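Local coordinates for protein probable tRNA pseudouridine synthase D (Methanosarcina mazei, PDB 1Z2Z) that probably converts uridine-13 of transfer RNAs into pseudouridine, as a member of the TruD family of pseudouridine synthases, at residues Q28-F33 with K56-T61; G83-D86 with T92-I95. All coordinates share one frame; numbering follows the deposited sequence.

Interaction 1 of 2, residues Q28-F33 with K56-T61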
loop_
_atom_site.group_PDB
_atom_site.type_symbol
_atom_site.label_atom_id
_atom_site.label_comp_id
_atom_site.label_asym_id
_atom_site.label_seq_id
_atom_site.Cartn_x
_atom_site.Cartn_y
_atom_site.Cartn_z
ATOM N N GLN A 28 -13.534 12.809 -9.132
ATOM C CA GLN A 28 -14.776 13.227 -9.763
ATOM C C GLN A 28 -14.443 13.656 -11.186
ATOM O O GLN A 28 -15.231 13.464 -12.112
ATOM C CB GLN A 28 -15.430 14.384 -9.008
ATOM C CG GLN A 28 -16.956 14.295 -9.064
ATOM C CD GLN A 28 -17.641 15.613 -8.799
ATOM O OE1 GLN A 28 -17.440 16.236 -7.757
ATOM N NE2 GLN A 28 -18.465 16.045 -9.746
ATOM N N GLU A 29 -13.255 14.227 -11.348
ATOM C CA GLU A 29 -12.778 14.671 -12.645
ATOM C C GLU A 29 -11.328 14.264 -12.835
ATOM O O GLU A 29 -10.492 14.532 -11.983
ATOM C CB GLU A 29 -12.936 16.183 -12.760
ATOM C CG GLU A 29 -14.378 16.555 -12.908
ATOM C CD GLU A 29 -14.982 15.855 -14.093
ATOM O OE1 GLU A 29 -16.221 15.604 -14.096
ATOM O OE2 GLU A 29 -14.194 15.560 -15.035
ATOM N N ILE A 30 -11.039 13.616 -13.959
ATOM C CA ILE A 30 -9.690 13.156 -14.247
ATOM C C ILE A 30 -8.654 14.103 -13.636
ATOM O O ILE A 30 -7.826 13.671 -12.851
ATOM C CB ILE A 30 -9.467 13.028 -15.770
ATOM C CG1 ILE A 30 -10.689 12.368 -16.424
ATOM C CG2 ILE A 30 -8.243 12.186 -16.050
ATOM C CD1 ILE A 30 -10.979 10.948 -15.965
ATOM N N GLU A 31 -8.711 15.391 -13.947
ATOM C CA GLU A 31 -7.727 16.300 -13.375
ATOM C C GLU A 31 -7.774 16.440 -11.836
ATOM O O GLU A 31 -6.955 17.150 -11.257
ATOM C CB GLU A 31 -7.835 17.695 -14.011
ATOM C CG GLU A 31 -7.338 17.801 -15.457
ATOM C CD GLU A 31 -8.217 17.043 -16.447
ATOM O OE1 GLU A 31 -9.408 16.797 -16.126
ATOM O OE2 GLU A 31 -7.718 16.707 -17.551
ATOM N N ASP A 32 -8.709 15.774 -11.166
ATOM C CA ASP A 32 -8.792 15.888 -9.708
ATOM C C ASP A 32 -7.770 15.021 -8.985
ATOM O O ASP A 32 -7.726 14.977 -7.747
ATOM C CB ASP A 32 -10.195 15.534 -9.207
ATOM C CG ASP A 32 -11.171 16.699 -9.323
ATOM O OD1 ASP A 32 -12.349 16.516 -8.952
ATOM O OD2 ASP A 32 -10.758 17.790 -9.782
ATOM N N PHE A 33 -6.947 14.331 -9.764
ATOM C CA PHE A 33 -5.919 13.470 -9.202
ATOM C C PHE A 33 -4.673 13.548 -10.063
ATOM O O PHE A 33 -4.484 12.733 -10.960
ATOM C CB PHE A 33 -6.403 12.020 -9.139
ATOM C CG PHE A 33 -5.787 11.235 -8.021
ATOM C CD1 PHE A 33 -6.439 11.117 -6.798
ATOM C CD2 PHE A 33 -4.535 10.661 -8.166
ATOM C CE1 PHE A 33 -5.851 10.442 -5.736
ATOM C CE2 PHE A 33 -3.936 9.984 -7.109
ATOM C CZ PHE A 33 -4.597 9.876 -5.892
ATOM N N LYS A 56 -0.341 10.804 -19.408
ATOM C CA LYS A 56 -1.558 10.148 -19.817
ATOM C C LYS A 56 -2.775 10.613 -19.032
ATOM O O LYS A 56 -2.681 10.992 -17.867
ATOM C CB LYS A 56 -1.382 8.629 -19.716
ATOM C CG LYS A 56 -1.220 8.071 -18.308
ATOM C CD LYS A 56 -0.865 6.595 -18.361
ATOM C CE LYS A 56 -1.457 5.860 -17.182
ATOM N NZ LYS A 56 -1.281 6.644 -15.942
ATOM N N ARG A 57 -3.923 10.592 -19.690
ATOM C CA ARG A 57 -5.144 11.033 -19.067
ATOM C C ARG A 57 -6.159 9.920 -19.111
ATOM O O ARG A 57 -6.598 9.496 -20.184
ATOM C CB ARG A 57 -5.675 12.263 -19.798
ATOM C CG ARG A 57 -6.977 12.784 -19.250
ATOM C CD ARG A 57 -7.402 14.100 -19.906
ATOM N NE ARG A 57 -8.630 14.633 -19.288
ATOM C CZ ARG A 57 -9.826 14.039 -19.334
ATOM N NH1 ARG A 57 -10.863 14.604 -18.733
ATOM N NH2 ARG A 57 -9.993 12.889 -19.990
ATOM N N ASP A 58 -6.524 9.428 -17.936
ATOM C CA ASP A 58 -7.508 8.362 -17.844
ATOM C C ASP A 58 -7.144 7.120 -18.676
ATOM O O ASP A 58 -8.012 6.484 -19.280
ATOM C CB ASP A 58 -8.867 8.890 -18.271
ATOM C CG ASP A 58 -9.970 7.934 -17.949
ATOM O OD1 ASP A 58 -11.078 8.072 -18.521
ATOM O OD2 ASP A 58 -9.727 7.038 -17.115
ATOM N N TRP A 59 -5.855 6.785 -18.700
ATOM C CA TRP A 59 -5.369 5.618 -19.431
ATOM C C TRP A 59 -4.810 4.575 -18.470
ATOM O O TRP A 59 -4.278 4.907 -17.414
ATOM C CB TRP A 59 -4.233 5.991 -20.380
ATOM C CG TRP A 59 -4.620 6.424 -21.751
ATOM C CD1 TRP A 59 -4.969 7.681 -22.144
ATOM C CD2 TRP A 59 -4.548 5.634 -22.945
ATOM N NE1 TRP A 59 -5.103 7.731 -23.509
ATOM C CE2 TRP A 59 -4.856 6.495 -24.025
ATOM C CE3 TRP A 59 -4.255 4.293 -23.205
ATOM C CZ2 TRP A 59 -4.862 6.048 -25.351
ATOM C CZ3 TRP A 59 -4.264 3.849 -24.514
ATOM C CH2 TRP A 59 -4.570 4.728 -25.578
ATOM N N ASP A 60 -4.916 3.316 -18.874
ATOM C CA ASP A 60 -4.405 2.194 -18.111
ATOM C C ASP A 60 -3.062 1.841 -18.736
ATOM O O ASP A 60 -2.997 1.521 -19.930
ATOM C CB ASP A 60 -5.335 1.002 -18.250
ATOM C CG ASP A 60 -4.810 -0.219 -17.544
ATOM O OD1 ASP A 60 -4.830 -1.308 -18.148
ATOM O OD2 ASP A 60 -4.388 -0.093 -16.372
ATOM N N THR A 61 -1.999 1.888 -17.934
ATOM C CA THR A 61 -0.646 1.589 -18.403
ATOM C C THR A 61 -0.529 0.326 -19.248
ATOM O O THR A 61 0.104 0.334 -20.306
ATOM C CB THR A 61 0.328 1.475 -17.223
ATOM O OG1 THR A 61 0.253 2.666 -16.428
ATOM C CG2 THR A 61 1.749 1.308 -17.731
#
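I30 and R57 meet at about a right angle, the isoleucine lying across one flat face of the guanidinium group. I30 CG1 sits over that face toward its rim, 3.2 Å from R57 NH1 and 3.5 Å from R57 CZ. Its other branch is used as well: I30 CG2 rests 3.5 Å from R57 CG, so the branched side chain touches both the charged head and the aliphatic stem of the arginine. The end of the isoleucine, I30 CD1, reaches on to D58 CB at 3.7 Å. A branched hydrocarbon suits this place because it can pack on the planar group while the N-H groups, which point out in its plane, stay available for hydrogen bonds.

That plane is used by E31. E31 OE2 accepts from R57 NE at 2.9 Å with an N-H...O angle of 153°, a salt bridge made at the guanidinium edge and on the syn side of the carboxylate. The two flat groups are tilted 33° apart. R57 starts with CG anti to the backbone N (chi1 178°) and stays extended to NE, which carries its head out from the strand to the turn, while the bent chain of E31 brings the carboxylate back to meet it. A leucine in place of R57 would probably leave the E31 carboxylate without its charged mate and I30 without the flat surface on which it packs.

The short 3-10 turn at E31-D32, just after I30, leads into strand 33-39, whereas R57 closes strand 49-57. D32, in the same turn, forms a salt bridge with R140 of strand 130-142, and D60, a little farther along the second segment, occupies the N-cap position of helix 61-72.

Interaction 2 of 2, residues G83-D86 with T92-I95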
loop_
_atom_site.group_PDB
_atom_site.type_symbol
_atom_site.label_atom_id
_atom_site.label_comp_id
_atom_site.label_asym_id
_atom_site.label_seq_id
_atom_site.Cartn_x
_atom_site.Cartn_y
_atom_site.Cartn_z
ATOM N N GLY A 83 7.222 2.846 -12.377
ATOM C CA GLY A 83 6.128 2.551 -11.462
ATOM C C GLY A 83 4.770 2.794 -12.104
ATOM O O GLY A 83 4.579 3.797 -12.780
ATOM N N THR A 84 3.809 1.908 -11.891
ATOM C CA THR A 84 2.510 2.102 -12.513
ATOM C C THR A 84 1.591 3.168 -11.899
ATOM O O THR A 84 1.099 3.012 -10.787
ATOM C CB THR A 84 1.759 0.783 -12.591
ATOM O OG1 THR A 84 2.493 -0.128 -13.414
ATOM C CG2 THR A 84 0.383 0.994 -13.203
ATOM N N LYS A 85 1.337 4.240 -12.648
ATOM C CA LYS A 85 0.481 5.315 -12.166
ATOM C C LYS A 85 -0.989 4.983 -12.397
ATOM O O LYS A 85 -1.338 4.197 -13.288
ATOM C CB LYS A 85 0.834 6.627 -12.859
ATOM C CG LYS A 85 2.312 6.821 -13.101
ATOM C CD LYS A 85 3.117 6.920 -11.819
ATOM C CE LYS A 85 4.615 6.810 -12.115
ATOM N NZ LYS A 85 5.502 7.214 -10.971
ATOM N N ASP A 86 -1.847 5.590 -11.577
ATOM C CA ASP A 86 -3.302 5.392 -11.636
ATOM C C ASP A 86 -3.901 5.743 -12.996
ATOM O O ASP A 86 -3.567 6.765 -13.602
ATOM C CB ASP A 86 -4.003 6.257 -10.576
ATOM C CG ASP A 86 -3.830 5.734 -9.159
ATOM O OD1 ASP A 86 -3.856 6.575 -8.223
ATOM O OD2 ASP A 86 -3.688 4.503 -8.976
ATOM N N THR A 92 2.075 11.924 -15.131
ATOM C CA THR A 92 3.314 12.117 -15.875
ATOM C C THR A 92 4.382 11.167 -15.289
ATOM O O THR A 92 4.468 11.012 -14.069
ATOM C CB THR A 92 3.790 13.564 -15.688
ATOM O OG1 THR A 92 2.756 14.457 -16.113
ATOM C CG2 THR A 92 5.050 13.845 -16.472
ATOM N N GLN A 93 5.194 10.539 -16.136
ATOM C CA GLN A 93 6.234 9.629 -15.654
ATOM C C GLN A 93 7.278 9.374 -16.728
ATOM O O GLN A 93 7.063 9.685 -17.898
ATOM C CB GLN A 93 5.647 8.282 -15.266
ATOM C CG GLN A 93 5.230 7.457 -16.456
ATOM C CD GLN A 93 4.433 6.251 -16.050
ATOM O OE1 GLN A 93 3.301 6.043 -16.499
ATOM N NE2 GLN A 93 5.011 5.450 -15.180
ATOM N N LYS A 94 8.412 8.794 -16.334
ATOM C CA LYS A 94 9.465 8.501 -17.292
ATOM C C LYS A 94 9.359 7.034 -17.735
ATOM O O LYS A 94 9.021 6.164 -16.940
ATOM C CB LYS A 94 10.829 8.794 -16.664
ATOM C CG LYS A 94 12.018 8.240 -17.439
ATOM C CD LYS A 94 13.349 8.661 -16.818
ATOM C CE LYS A 94 13.536 10.165 -16.905
ATOM N NZ LYS A 94 14.855 10.663 -16.397
ATOM N N ILE A 95 9.590 6.772 -19.015
ATOM C CA ILE A 95 9.532 5.413 -19.522
ATOM C C ILE A 95 10.682 5.189 -20.490
ATOM O O ILE A 95 11.395 6.129 -20.868
ATOM C CB ILE A 95 8.206 5.110 -20.268
ATOM C CG1 ILE A 95 8.089 5.972 -21.526
ATOM C CG2 ILE A 95 7.018 5.319 -19.342
ATOM C CD1 ILE A 95 7.011 5.453 -22.522
#
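G83 and Q93 join the loop of the predicted nucleophile to the central sheet of the pseudouridine synthase fold. Segment 83-86 follows strand 79-81 and ends at D86; Q93 lies on strand 90-98, which follows the loop and pairs antiparallel with strand 79-81. Q93 NE2 donates to G83 O at 2.9 Å, a weak hydrogen bond because the N-H...O angle is only 126°. The bond uses the backbone of G83 alone, so it does not by itself demand a glycine. A glutamine fits on the strand because its neutral amide can reach a main-chain carbonyl while its CB packs against hydrocarbon.

That hydrocarbon comes from K85, whose side chain runs obliquely past Q93. K85 CG lies 3.6 Å from Q93 OE1, and farther along K85 CE comes within 3.6 Å of Q93 CB. The lysine is bent at chi2 (-64°) and extended beyond it, which lays its methylene groups beside the amide and sends its ammonium group onward. Q93 has CG between the backbone N and the carbonyl carbon (chi1 73°) and is extended from there, so its amide stretches from the strand to the loop.

Farther out, Q93 is held by a backbone hydrogen bond to L54 of strand 49-57, and its side chain also touches V81 of strand 79-81. D86 forms a salt bridge with R27. On strand 33-39, E37 serves both segments with its two carboxylate oxygens: OE2 pairs with K85 NZ, and OE1 accepts a hydrogen bond from K94 N.

Overall arrangement
Interactions 1 and 2 follow one another along the chain, and their centres lie about 12 Å apart at the same sheet, where strands 49-57 and 90-98 are antiparallel neighbours. They meet around the predicted nucleophile, D86. From interaction 1, K56 NZ approaches D86 O at 3.3 Å in a weak hydrogen bond, while F33 CE2 packs 3.6 Å from D86 OD1. The side chain of D58 is about 9 Å from that of D86, near it but not in contact, and the E31-R57 salt bridge lies farther off. A further touch, T61 OG1 to T84 CG2 at 3.6 Å, joins the start of helix 61-72 to the nucleophile's loop.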